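Vascular endothelial growth factor homolog (Orf virus, PDB 2GNN) acts as a secreted, disulfide-linked homodimeric growth factor that binds a vascular endothelial growth factor receptor and induces endothelial proliferation. Local coordinates at residues B[66-72]-B[91-97]; B[25-31]-B[46-52]; B[41-45]-B[76-80]; B[34-38]-B[88-92]. All blocks are in the same frame, centred on the assembly; numbering follows the deposited sequence.

Contact 1: B[66-72]-B[91-97]. With NAG (2-acetamido-2-deoxy-beta-D-glucopyranose), chain M.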
loop_
_atom_site.group_PDB
_atom_site.type_symbol
_atom_site.label_atom_id
_atom_site.label_comp_id
_atom_site.label_asym_id
_atom_site.label_seq_id
_atom_site.Cartn_x
_atom_site.Cartn_y
_atom_site.Cartn_z
ATOM N N PRO B 66 14.257 0.914 -5.599
ATOM C CA PRO B 66 14.379 2.341 -5.879
ATOM C C PRO B 66 15.667 2.720 -6.584
ATOM O O PRO B 66 16.739 2.229 -6.228
ATOM C CB PRO B 66 14.357 2.968 -4.491
ATOM C CG PRO B 66 14.815 1.887 -3.578
ATOM C CD PRO B 66 14.278 0.637 -4.150
ATOM N N THR B 67 15.549 3.594 -7.580
ATOM C CA THR B 67 16.696 4.199 -8.229
ATOM C C THR B 67 16.713 5.710 -7.986
ATOM O O THR B 67 17.633 6.404 -8.414
ATOM C CB THR B 67 16.704 3.914 -9.734
ATOM O OG1 THR B 67 15.574 4.543 -10.345
ATOM C CG2 THR B 67 16.656 2.418 -9.992
ATOM N N GLU B 68 15.691 6.212 -7.297
ATOM C CA GLU B 68 15.580 7.627 -6.956
ATOM C C GLU B 68 14.658 7.777 -5.758
ATOM O O GLU B 68 13.536 7.257 -5.748
ATOM C CB GLU B 68 15.053 8.434 -8.143
ATOM C CG GLU B 68 15.290 9.933 -8.047
ATOM C CD GLU B 68 14.647 10.708 -9.190
ATOM O OE1 GLU B 68 14.937 10.411 -10.376
ATOM O OE2 GLU B 68 13.854 11.628 -8.893
ATOM N N GLU B 69 15.145 8.478 -4.744
ATOM C CA GLU B 69 14.425 8.654 -3.496
ATOM C C GLU B 69 14.259 10.138 -3.210
ATOM O O GLU B 69 14.855 10.964 -3.882
ATOM C CB GLU B 69 15.176 7.973 -2.353
ATOM C CG GLU B 69 15.530 6.513 -2.617
ATOM C CD GLU B 69 16.091 5.807 -1.393
ATOM O OE1 GLU B 69 16.703 6.475 -0.520
ATOM O OE2 GLU B 69 15.918 4.572 -1.304
ATOM N N VAL B 70 13.434 10.476 -2.228
ATOM C CA VAL B 70 13.302 11.860 -1.782
ATOM C C VAL B 70 12.875 11.865 -0.318
ATOM O O VAL B 70 12.194 10.947 0.143
ATOM C CB VAL B 70 12.335 12.682 -2.696
ATOM C CG1 VAL B 70 10.881 12.335 -2.422
ATOM C CG2 VAL B 70 12.568 14.178 -2.543
ATOM N N ASN B 71 13.318 12.869 0.426
ATOM C CA ASN B 71 12.904 13.008 1.812
ATOM C C ASN B 71 11.727 13.972 1.868
ATOM O O ASN B 71 11.761 15.044 1.244
ATOM C CB ASN B 71 14.050 13.495 2.706
ATOM C CG ASN B 71 15.373 12.806 2.401
ATOM O OD1 ASN B 71 15.524 11.602 2.646
ATOM N ND2 ASN B 71 16.344 13.586 1.853
ATOM N N VAL B 72 10.676 13.568 2.584
ATOM C CA VAL B 72 9.499 14.412 2.770
ATOM C C VAL B 72 9.192 14.544 4.248
ATOM O O VAL B 72 9.282 13.569 4.996
ATOM C CB VAL B 72 8.252 13.881 2.015
ATOM C CG1 VAL B 72 8.502 13.830 0.519
ATOM C CG2 VAL B 72 7.869 12.531 2.511
ATOM N N SER B 91 10.763 13.239 9.107
ATOM C CA SER B 91 11.197 13.064 7.722
ATOM C C SER B 91 11.007 11.616 7.320
ATOM O O SER B 91 11.241 10.711 8.125
ATOM C CB SER B 91 12.670 13.458 7.589
ATOM O OG SER B 91 13.133 13.388 6.247
ATOM N N PHE B 92 10.560 11.402 6.085
ATOM C CA PHE B 92 10.293 10.056 5.569
ATOM C C PHE B 92 10.893 9.905 4.182
ATOM O O PHE B 92 10.954 10.857 3.407
ATOM C CB PHE B 92 8.778 9.780 5.499
ATOM C CG PHE B 92 8.077 9.912 6.822
ATOM C CD1 PHE B 92 7.683 11.164 7.296
ATOM C CD2 PHE B 92 7.840 8.800 7.603
ATOM C CE1 PHE B 92 7.068 11.293 8.534
ATOM C CE2 PHE B 92 7.221 8.923 8.844
ATOM C CZ PHE B 92 6.826 10.178 9.298
ATOM N N VAL B 93 11.340 8.699 3.872
ATOM C CA VAL B 93 11.888 8.417 2.559
ATOM C C VAL B 93 10.756 7.960 1.631
ATOM O O VAL B 93 10.039 7.022 1.962
ATOM C CB VAL B 93 13.010 7.349 2.649
ATOM C CG1 VAL B 93 13.581 7.046 1.276
ATOM C CG2 VAL B 93 14.125 7.828 3.590
ATOM N N GLU B 94 10.592 8.641 0.495
ATOM C CA GLU B 94 9.662 8.214 -0.563
ATOM C C GLU B 94 10.470 7.804 -1.783
ATOM O O GLU B 94 11.511 8.390 -2.054
ATOM C CB GLU B 94 8.749 9.360 -1.005
ATOM C CG GLU B 94 8.096 10.149 0.100
ATOM C CD GLU B 94 6.679 9.712 0.398
ATOM O OE1 GLU B 94 6.026 9.082 -0.453
ATOM O OE2 GLU B 94 6.205 10.023 1.498
ATOM N N HIS B 95 9.979 6.833 -2.541
ATOM C CA HIS B 95 10.626 6.456 -3.780
ATOM C C HIS B 95 10.002 7.203 -4.952
ATOM O O HIS B 95 8.773 7.248 -5.087
ATOM C CB HIS B 95 10.543 4.947 -3.989
ATOM C CG HIS B 95 11.184 4.154 -2.895
ATOM N ND1 HIS B 95 10.872 2.833 -2.649
ATOM C CD2 HIS B 95 12.107 4.501 -1.968
ATOM C CE1 HIS B 95 11.580 2.400 -1.623
ATOM N NE2 HIS B 95 12.345 3.390 -1.197
ATOM N N LYS B 96 10.854 7.791 -5.794
ATOM C CA LYS B 96 10.411 8.547 -6.971
ATOM C C LYS B 96 10.632 7.821 -8.295
ATOM O O LYS B 96 10.006 8.156 -9.302
ATOM C CB LYS B 96 11.090 9.917 -7.024
ATOM C CG LYS B 96 10.297 11.034 -6.362
ATOM C CD LYS B 96 10.743 12.388 -6.908
ATOM C CE LYS B 96 9.961 13.535 -6.279
ATOM N NZ LYS B 96 10.488 14.859 -6.725
ATOM N N LYS B 97 11.536 6.850 -8.301
ATOM C CA LYS B 97 11.784 6.027 -9.485
ATOM C C LYS B 97 12.229 4.646 -9.055
ATOM O O LYS B 97 12.826 4.487 -7.987
ATOM C CB LYS B 97 12.838 6.655 -10.393
ATOM C CG LYS B 97 12.285 7.216 -11.688
ATOM C CD LYS B 97 13.358 7.259 -12.765
ATOM C CE LYS B 97 12.740 7.073 -14.148
ATOM N NZ LYS B 97 13.695 7.411 -15.243
HETATM C C1 NAG M . 17.715 13.089 1.856
HETATM C C2 NAG M . 18.560 12.649 0.645
HETATM C C3 NAG M . 19.744 11.800 1.127
HETATM C C4 NAG M . 20.599 12.625 2.092
HETATM C C5 NAG M . 19.713 13.196 3.207
HETATM C C6 NAG M . 20.522 14.130 4.101
HETATM C C7 NAG M . 17.767 12.360 -1.647
HETATM C C8 NAG M . 18.337 11.406 -2.658
HETATM N N2 NAG M . 17.785 11.953 -0.376
HETATM O O3 NAG M . 20.516 11.310 0.047
HETATM O O4 NAG M . 21.635 11.830 2.637
HETATM O O5 NAG M . 18.574 13.877 2.680
HETATM O O6 NAG M . 20.577 13.609 5.407
HETATM O O7 NAG M . 17.310 13.453 -2.004
#
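Val70 with Glu94 and Val72 with Phe92 form hydrogen-bonded antiparallel pairs: Glu94 N reaches Val70 O at 2.8 Å and Phe92 N reaches Val72 O at 2.7 Å. Asn71-Val93 and Glu69-His95 are non-hydrogen-bonded pairs. Beyond them the register slips by one residue, and Thr67 and Glu68 both face Lys97 in a classic beta bulge. There Glu68 O accepts two N-H groups from the same face of its plane, Lys96 N at 2.7 Å and Lys97 N at 3.3 Å. Lys97 O takes Thr67 N from above its carbonyl plane, plus a weak bond from Glu68 N.

Pro66 lies over one face of the His95 imidazole in a CH-pi contact, CB being 3.7 Å from the ring centroid and only 9° off the normal. Glu69 runs alongside the same ring, the carboxylate and ring planes 13° apart, but without a hydrogen bond to it. The backbone N-H of Cys53 bonds His95 ND1.

Among the aliphatic contacts, Val72 crosses the stem of Glu94 at about a right angle, CG2 to CG 3.4 Å. A bend at chi2 (-98°) turns this buried carboxylate so that OE1 bonds Met51 N.

Asn71 ND2 is joined covalently to C1 of N-acetylglucosamine, and the acetyl methyl C8 comes to 3.7 Å from Glu69 O.

Glu68 and Lys96 hold opposite charges 5.1 Å apart, OE2 to NZ, so any attraction is loose. The Met51 N-H probably stabilises negative charge on Glu94, while the aliphatic surface of Val72 would tend to disfavour it.

Contact 2: B[25-31]-B[46-52]; sequences RPIVVPV and PCVTLMR
The Pro26 ring has Met51 lying beside it and pointing the same way, with Met51 SD 3.9 Å from Pro26 CD, while Thr49 CG2 touches its CB at 3.5 Å. Bends at chi2 (-55°) and chi3 (-76°) fold the thioether back along the proline. Neither flat guanidinium touches the other segment: Arg25 extends to Gly19 O and Glu21 O of its own chain, and Arg52 NH1 approaches Val93 O, modelled too close to trust in detail. Of the Arg52 side chain it is the stem that meets the other strand, CB 3.8 Å from Ile27 CG2, crossing Ile27 at about a right angle.

Three hydrogen-bonded antiparallel pairs, Arg25-Arg52, Ile27-Leu50 and Val29-Val48, join the backbones, and Val31 N adds a bond to Pro46 O at 3.0 Å. Val28 CG1 packs on Cys47 SG at 3.6 Å, and that sulfur forms a disulfide with Cys56 of the second subunit. Val31 CG2 meets Val48 CG1 at 3.7 Å.

The side carrying Val28, Cys47 and Thr49 takes part in the dimer interface, where Thr49 OG1 bonds Gly19 O of the second subunit. On the other side Val48 and Leu50 pack onto Met74 of strand 62-79, Leu50 also onto Phe92 of strand 85-102. The Met51 backbone bonds that of His95, so this two-stranded sheet lies against the long hairpin of the cystine-knot growth factor.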
loop_
_atom_site.group_PDB
_atom_site.type_symbol
_atom_site.label_atom_id
_atom_site.label_comp_id
_atom_site.label_asym_id
_atom_site.label_seq_id
_atom_site.Cartn_x
_atom_site.Cartn_y
_atom_site.Cartn_z
ATOM N N ARG B 25 4.427 3.139 -5.547
ATOM C CA ARG B 25 3.042 2.903 -5.216
ATOM C C ARG B 25 2.848 3.266 -3.756
ATOM O O ARG B 25 3.770 3.059 -2.965
ATOM C CB ARG B 25 2.714 1.432 -5.407
ATOM C CG ARG B 25 2.740 1.011 -6.840
ATOM C CD ARG B 25 2.838 -0.470 -6.939
ATOM N NE ARG B 25 2.913 -0.836 -8.337
ATOM C CZ ARG B 25 1.865 -1.153 -9.083
ATOM N NH1 ARG B 25 0.649 -1.175 -8.553
ATOM N NH2 ARG B 25 2.035 -1.460 -10.357
ATOM N N PRO B 26 1.649 3.793 -3.394
ATOM C CA PRO B 26 1.353 4.079 -1.997
ATOM C C PRO B 26 1.278 2.788 -1.193
ATOM O O PRO B 26 0.783 1.767 -1.676
ATOM C CB PRO B 26 -0.011 4.771 -2.053
ATOM C CG PRO B 26 -0.634 4.311 -3.341
ATOM C CD PRO B 26 0.522 4.147 -4.285
ATOM N N ILE B 27 1.802 2.836 0.019
ATOM C CA ILE B 27 1.771 1.700 0.915
ATOM C C ILE B 27 1.606 2.281 2.316
ATOM O O ILE B 27 2.153 3.346 2.625
ATOM C CB ILE B 27 3.048 0.787 0.752
ATOM C CG1 ILE B 27 2.881 -0.538 1.498
ATOM C CG2 ILE B 27 4.322 1.487 1.224
ATOM C CD1 ILE B 27 3.587 -1.718 0.830
ATOM N N VAL B 28 0.804 1.619 3.144
ATOM C CA VAL B 28 0.574 2.075 4.509
ATOM C C VAL B 28 1.653 1.458 5.366
ATOM O O VAL B 28 1.841 0.243 5.349
ATOM C CB VAL B 28 -0.843 1.667 5.029
ATOM C CG1 VAL B 28 -1.040 2.100 6.468
ATOM C CG2 VAL B 28 -1.917 2.272 4.150
ATOM N N VAL B 29 2.360 2.303 6.108
ATOM C CA VAL B 29 3.485 1.881 6.929
ATOM C C VAL B 29 3.268 2.404 8.353
ATOM O O VAL B 29 2.808 3.533 8.525
ATOM C CB VAL B 29 4.845 2.445 6.349
ATOM C CG1 VAL B 29 6.017 1.987 7.178
ATOM C CG2 VAL B 29 5.066 2.002 4.902
ATOM N N PRO B 30 3.581 1.587 9.376
ATOM C CA PRO B 30 3.594 2.075 10.762
ATOM C C PRO B 30 4.689 3.114 10.973
ATOM O O PRO B 30 5.840 2.876 10.611
ATOM C CB PRO B 30 3.917 0.813 11.582
ATOM C CG PRO B 30 3.640 -0.323 10.693
ATOM C CD PRO B 30 3.913 0.153 9.298
ATOM N N VAL B 31 4.330 4.260 11.536
ATOM C CA VAL B 31 5.275 5.340 11.763
ATOM C C VAL B 31 6.434 4.913 12.683
ATOM O O VAL B 31 7.591 5.293 12.458
ATOM C CB VAL B 31 4.578 6.598 12.328
ATOM C CG1 VAL B 31 5.590 7.669 12.690
ATOM C CG2 VAL B 31 3.590 7.155 11.317
ATOM N N PRO B 46 -1.125 6.467 13.820
ATOM C CA PRO B 46 -0.010 5.557 14.005
ATOM C C PRO B 46 0.564 5.022 12.693
ATOM O O PRO B 46 1.585 4.336 12.720
ATOM C CB PRO B 46 -0.625 4.421 14.821
ATOM C CG PRO B 46 -2.057 4.417 14.439
ATOM C CD PRO B 46 -2.407 5.851 14.190
ATOM N N CYS B 47 -0.080 5.343 11.568
ATOM C CA CYS B 47 0.327 4.854 10.257
ATOM C C CYS B 47 0.318 5.984 9.244
ATOM O O CYS B 47 -0.480 6.919 9.357
ATOM C CB CYS B 47 -0.592 3.716 9.798
ATOM S SG CYS B 47 -2.282 4.171 9.170
ATOM N N VAL B 48 1.213 5.900 8.257
ATOM C CA VAL B 48 1.247 6.858 7.148
ATOM C C VAL B 48 1.305 6.145 5.811
ATOM O O VAL B 48 1.758 4.997 5.719
ATOM C CB VAL B 48 2.453 7.821 7.227
ATOM C CG1 VAL B 48 2.235 8.873 8.318
ATOM C CG2 VAL B 48 3.795 7.037 7.408
ATOM N N THR B 49 0.835 6.833 4.778
ATOM C CA THR B 49 0.987 6.368 3.411
ATOM C C THR B 49 2.265 6.960 2.782
ATOM O O THR B 49 2.420 8.190 2.684
ATOM C CB THR B 49 -0.244 6.738 2.569
ATOM O OG1 THR B 49 -1.411 6.285 3.240
ATOM C CG2 THR B 49 -0.198 6.083 1.214
ATOM N N LEU B 50 3.161 6.071 2.353
ATOM C CA LEU B 50 4.409 6.466 1.704
ATOM C C LEU B 50 4.492 5.883 0.307
ATOM O O LEU B 50 4.036 4.756 0.069
ATOM C CB LEU B 50 5.601 5.972 2.522
ATOM C CG LEU B 50 5.759 6.509 3.941
ATOM C CD1 LEU B 50 6.949 5.866 4.606
ATOM C CD2 LEU B 50 5.932 8.007 3.883
ATOM N N MET B 51 5.063 6.652 -0.620
ATOM C CA MET B 51 5.338 6.142 -1.956
ATOM C C MET B 51 6.563 5.241 -1.885
ATOM O O MET B 51 7.636 5.663 -1.465
ATOM C CB MET B 51 5.553 7.279 -2.943
ATOM C CG MET B 51 4.332 8.148 -3.154
ATOM S SD MET B 51 2.879 7.200 -3.653
ATOM C CE MET B 51 3.223 6.860 -5.380
ATOM N N ARG B 52 6.387 3.981 -2.253
ATOM C CA ARG B 52 7.469 3.009 -2.192
ATOM C C ARG B 52 7.417 2.138 -3.416
ATOM O O ARG B 52 6.339 1.886 -3.956
ATOM C CB ARG B 52 7.302 2.120 -0.976
ATOM C CG ARG B 52 7.771 2.741 0.293
ATOM C CD ARG B 52 9.146 2.234 0.666
ATOM N NE ARG B 52 9.596 2.803 1.928
ATOM C CZ ARG B 52 9.648 4.108 2.164
ATOM N NH1 ARG B 52 9.247 4.955 1.221
ATOM N NH2 ARG B 52 10.069 4.567 3.342
#

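Contact 3: B[41-45]-B[76-80]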
loop_
_atom_site.group_PDB
_atom_site.type_symbol
_atom_site.label_atom_id
_atom_site.label_comp_id
_atom_site.label_asym_id
_atom_site.label_seq_id
_atom_site.Cartn_x
_atom_site.Cartn_y
_atom_site.Cartn_z
ATOM N N GLN B 41 7.089 5.986 22.778
ATOM C CA GLN B 41 6.131 7.014 22.356
ATOM C C GLN B 41 5.124 6.437 21.367
ATOM O O GLN B 41 5.335 5.353 20.816
ATOM C CB GLN B 41 6.821 8.252 21.795
ATOM C CG GLN B 41 7.017 8.259 20.279
ATOM C CD GLN B 41 7.383 9.615 19.774
ATOM O OE1 GLN B 41 8.525 10.047 19.918
ATOM N NE2 GLN B 41 6.410 10.328 19.200
ATOM N N ARG B 42 4.015 7.150 21.174
ATOM C CA ARG B 42 2.995 6.738 20.210
ATOM C C ARG B 42 2.892 7.795 19.159
ATOM O O ARG B 42 3.250 8.944 19.410
ATOM C CB ARG B 42 1.644 6.562 20.902
ATOM C CG ARG B 42 1.618 5.399 21.868
ATOM C CD ARG B 42 0.353 4.657 21.745
ATOM N NE ARG B 42 0.380 3.429 22.517
ATOM C CZ ARG B 42 0.478 2.219 21.983
ATOM N NH1 ARG B 42 0.562 2.083 20.669
ATOM N NH2 ARG B 42 0.486 1.146 22.765
ATOM N N PHE B 43 2.407 7.410 17.981
ATOM C CA PHE B 43 2.170 8.387 16.913
ATOM C C PHE B 43 0.710 8.402 16.509
ATOM O O PHE B 43 0.050 7.370 16.461
ATOM C CB PHE B 43 3.036 8.100 15.682
ATOM C CG PHE B 43 4.519 7.991 15.998
ATOM C CD1 PHE B 43 5.073 6.778 16.371
ATOM C CD2 PHE B 43 5.353 9.109 15.918
ATOM C CE1 PHE B 43 6.447 6.670 16.679
ATOM C CE2 PHE B 43 6.713 9.010 16.215
ATOM C CZ PHE B 43 7.253 7.787 16.592
ATOM N N ASN B 44 0.217 9.596 16.218
ATOM C CA ASN B 44 -1.135 9.755 15.766
ATOM C C ASN B 44 -1.156 10.625 14.521
ATOM O O ASN B 44 -0.717 11.770 14.567
ATOM C CB ASN B 44 -2.006 10.288 16.911
ATOM C CG ASN B 44 -2.572 9.163 17.769
ATOM O OD1 ASN B 44 -3.432 8.409 17.314
ATOM N ND2 ASN B 44 -2.084 9.033 18.997
ATOM N N PRO B 45 -1.610 10.064 13.388
ATOM C CA PRO B 45 -2.057 8.673 13.245
ATOM C C PRO B 45 -0.876 7.721 13.407
ATOM O O PRO B 45 0.266 8.137 13.196
ATOM C CB PRO B 45 -2.586 8.618 11.814
ATOM C CG PRO B 45 -1.946 9.765 11.111
ATOM C CD PRO B 45 -1.708 10.817 12.125
ATOM N N LEU B 76 2.920 15.137 12.331
ATOM C CA LEU B 76 2.191 14.088 13.040
ATOM C C LEU B 76 1.951 14.585 14.446
ATOM O O LEU B 76 2.607 15.511 14.885
ATOM C CB LEU B 76 3.066 12.850 13.208
ATOM C CG LEU B 76 3.414 11.916 12.069
ATOM C CD1 LEU B 76 4.464 11.038 12.607
ATOM C CD2 LEU B 76 2.230 11.078 11.694
ATOM N N LEU B 77 1.047 13.935 15.171
ATOM C CA LEU B 77 0.922 14.174 16.598
ATOM C C LEU B 77 1.734 13.120 17.301
ATOM O O LEU B 77 1.497 11.923 17.116
ATOM C CB LEU B 77 -0.549 14.137 17.063
ATOM C CG LEU B 77 -0.768 14.251 18.580
ATOM C CD1 LEU B 77 -0.542 15.684 19.071
ATOM C CD2 LEU B 77 -2.161 13.782 18.926
ATOM N N GLY B 78 2.710 13.564 18.089
ATOM C CA GLY B 78 3.577 12.651 18.811
ATOM C C GLY B 78 3.869 13.213 20.178
ATOM O O GLY B 78 2.977 13.736 20.836
ATOM N N ALA B 79 5.129 13.111 20.601
ATOM C CA ALA B 79 5.536 13.529 21.926
ATOM C C ALA B 79 6.346 14.809 21.863
ATOM O O ALA B 79 7.104 15.042 20.922
ATOM C CB ALA B 79 6.321 12.435 22.594
ATOM N N SER B 80 6.152 15.652 22.865
ATOM C CA SER B 80 6.982 16.809 23.086
ATOM C C SER B 80 8.154 16.459 24.024
ATOM O O SER B 80 8.306 15.305 24.495
ATOM C CB SER B 80 6.141 17.878 23.742
ATOM O OG SER B 80 5.801 17.427 25.038
HETATM O O HOH W 1 -0.111 10.537 19.769
#
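Phe43 and Leu76 each set CG beside the backbone N and anti to the carbonyl carbon (chi1 -54° and -73°), which lets the leucine cross the ring obliquely, Leu76 CD1 3.9 Å from Phe43 CD2. The other branch, CD2, reaches Pro45 CD at 4.0 Å; a cis peptide precedes this proline. Leu77 instead holds CG anti to its backbone N (chi1 175°), and its CD2 comes within 4.0 Å of Asn44 CB.

Asn44 and Leu77 form a single antiparallel bridge with a bond in each direction: Asn44 N to Leu77 O is 2.8 Å and Leu77 N to Asn44 O is 2.9 Å. A water accepts from Asn44 ND2 at 2.6 Å and makes a weak bond to the same Leu77 O, linking side chain and strand.

The Gln41 amide passes beside Gly78, NE2 3.7 Å from CA, where there is no side chain in its path. NE2 also nears Ala79 N at 3.4 Å, but these are two donors and do not bond each other; both donate to Gln88 OE1, which explains why they can lie so close.

Leu76 and Gly78 use their backbone groups to bond Gln88 and Gly86 of strand 85-102, whereas Leu77 turns its own toward the loop, so residues 41-45 run along the opposite edge of strand 62-79. Val31 of helix 31-34 packs on Phe43 and Leu76; Trp13, Val16 and Ser20 of the second subunit pack on Leu77, Leu76 and Pro45.

Contact 4: B[34-38]-B[88-92]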
loop_
_atom_site.group_PDB
_atom_site.type_symbol
_atom_site.label_atom_id
_atom_site.label_comp_id
_atom_site.label_asym_id
_atom_site.label_seq_id
_atom_site.Cartn_x
_atom_site.Cartn_y
_atom_site.Cartn_z
ATOM N N THR B 34 9.331 3.439 10.827
ATOM C CA THR B 34 10.094 4.365 10.034
ATOM C C THR B 34 11.045 5.137 10.946
ATOM O O THR B 34 12.052 5.675 10.495
ATOM C CB THR B 34 9.194 5.391 9.343
ATOM O OG1 THR B 34 8.608 6.227 10.340
ATOM C CG2 THR B 34 8.083 4.714 8.511
ATOM N N HIS B 35 10.718 5.185 12.235
ATOM C CA HIS B 35 11.528 5.912 13.208
ATOM C C HIS B 35 11.794 5.115 14.477
ATOM O O HIS B 35 11.351 5.514 15.543
ATOM C CB HIS B 35 10.840 7.227 13.554
ATOM C CG HIS B 35 10.992 8.282 12.506
ATOM N ND1 HIS B 35 10.230 8.303 11.361
ATOM C CD2 HIS B 35 11.811 9.360 12.435
ATOM C CE1 HIS B 35 10.569 9.350 10.628
ATOM N NE2 HIS B 35 11.521 10.013 11.261
ATOM N N PRO B 36 12.515 3.982 14.373
ATOM C CA PRO B 36 12.731 3.087 15.515
ATOM C C PRO B 36 13.420 3.718 16.715
ATOM O O PRO B 36 13.379 3.169 17.820
ATOM C CB PRO B 36 13.632 1.990 14.941
ATOM C CG PRO B 36 14.077 2.464 13.610
ATOM C CD PRO B 36 13.106 3.450 13.134
ATOM N N GLU B 37 14.070 4.850 16.493
ATOM C CA GLU B 37 14.877 5.493 17.525
ATOM C C GLU B 37 13.981 6.351 18.429
ATOM O O GLU B 37 14.372 6.747 19.528
ATOM C CB GLU B 37 16.016 6.306 16.879
ATOM C CG GLU B 37 15.578 7.634 16.197
ATOM C CD GLU B 37 14.947 7.485 14.791
ATOM O OE1 GLU B 37 14.853 6.361 14.233
ATOM O OE2 GLU B 37 14.546 8.529 14.233
ATOM N N LEU B 38 12.765 6.621 17.961
ATOM C CA LEU B 38 11.773 7.320 18.773
ATOM C C LEU B 38 10.954 6.300 19.571
ATOM O O LEU B 38 9.824 5.942 19.201
ATOM C CB LEU B 38 10.891 8.192 17.884
ATOM C CG LEU B 38 11.575 9.420 17.257
ATOM C CD1 LEU B 38 10.606 10.099 16.309
ATOM C CD2 LEU B 38 12.024 10.390 18.313
ATOM N N GLN B 88 4.969 16.849 15.947
ATOM C CA GLN B 88 6.337 16.596 15.507
ATOM C C GLN B 88 6.409 16.615 13.998
ATOM O O GLN B 88 5.657 15.893 13.355
ATOM C CB GLN B 88 6.769 15.209 15.950
ATOM C CG GLN B 88 7.058 15.072 17.402
ATOM C CD GLN B 88 7.535 13.694 17.722
ATOM O OE1 GLN B 88 6.800 12.880 18.278
ATOM N NE2 GLN B 88 8.782 13.408 17.367
ATOM N N ARG B 89 7.288 17.437 13.422
ATOM C CA ARG B 89 7.626 17.288 12.002
ATOM C C ARG B 89 8.707 16.220 11.875
ATOM O O ARG B 89 9.784 16.356 12.454
ATOM C CB ARG B 89 8.116 18.591 11.370
ATOM C CG ARG B 89 7.270 19.817 11.641
ATOM C CD ARG B 89 7.970 20.750 12.628
ATOM N NE ARG B 89 8.593 21.905 11.973
ATOM C CZ ARG B 89 9.587 22.634 12.488
ATOM N NH1 ARG B 89 10.112 22.336 13.673
ATOM N NH2 ARG B 89 10.068 23.667 11.802
ATOM N N LEU B 90 8.417 15.159 11.130
ATOM C CA LEU B 90 9.372 14.075 10.922
ATOM C C LEU B 90 9.626 13.845 9.436
ATOM O O LEU B 90 8.818 14.227 8.603
ATOM C CB LEU B 90 8.882 12.802 11.596
ATOM C CG LEU B 90 8.743 12.850 13.121
ATOM C CD1 LEU B 90 8.073 11.588 13.644
ATOM C CD2 LEU B 90 10.098 13.087 13.817
ATOM N N SER B 91 10.763 13.239 9.107
ATOM C CA SER B 91 11.197 13.064 7.722
ATOM C C SER B 91 11.007 11.616 7.320
ATOM O O SER B 91 11.241 10.711 8.125
ATOM C CB SER B 91 12.670 13.458 7.589
ATOM O OG SER B 91 13.133 13.388 6.247
ATOM N N PHE B 92 10.560 11.402 6.085
ATOM C CA PHE B 92 10.293 10.056 5.569
ATOM C C PHE B 92 10.893 9.905 4.182
ATOM O O PHE B 92 10.954 10.857 3.407
ATOM C CB PHE B 92 8.778 9.780 5.499
ATOM C CG PHE B 92 8.077 9.912 6.822
ATOM C CD1 PHE B 92 7.683 11.164 7.296
ATOM C CD2 PHE B 92 7.840 8.800 7.603
ATOM C CE1 PHE B 92 7.068 11.293 8.534
ATOM C CE2 PHE B 92 7.221 8.923 8.844
ATOM C CZ PHE B 92 6.826 10.178 9.298
#
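Thr34 OG1, which stands 3.4 Å from Phe92 CE2, is held by two polar partners: His35 ND1 donates to it at 2.8 Å, nearly in the imidazole plane, and Val31 O bonds it as well. The bond is consistent with a proton on ND1, and the link to the threonine restrains how the ring is turned.

With CG anti to the carbonyl carbon and beside the backbone N (chi1 -77°), the His35 imidazole is carried toward the strand. It presents an edge to the face of Phe92 in a T-shaped pair, the centroids 5.2 Å apart and the planes at 70°. His35 CE1 sits above the phenyl ring, offset toward its rim. The same imidazole edge faces the backbone of the strand: CE1 lies 2.9 Å from Ser91 O, a short approach, while NE2, 3.2 Å from that oxygen, has too poor an angle for a hydrogen bond. Leu90 CD1 lies over one face of the imidazole, and Leu90 CB approaches His35 NE2 at 3.9 Å.

A type I turn from His35 to Leu38, closed by Leu38 N on His35 O at 3.0 Å, brings Leu38 round to the strand. Leu38 and Leu90 then meet tip to tip, CD1 to CD2 3.9 Å, and Leu38 slides past Gln88 in the opposite direction.

The turn follows helix 31-34 and covers the outer part of strand 85-102. Behind it, Leu90 and Phe92 rest on Leu76 and Met74 of strand 62-79, and Phe43 of the following loop packs on both Leu38 and Leu90.

In the fold
From the N terminus, contact 2 is the first to close, pairing 25-31 with 46-52 around a loop that includes helix 31-34. Two pieces of that loop, 34-38 and 41-45, leave for later strands, so contacts 3 and 4 both cross contact 2; contact 3 is nested inside the loop closed by contact 4. Contact 1 opens only after contact 2 has closed, crosses contact 3, and ends on the stretch used by contact 4, sharing Ser91 and Phe92. Contact 1 zips part of the long hairpin together, contact 2 builds the two-stranded sheet lying on it, and contacts 3 and 4 bind the intervening loop to the hairpin's outer end.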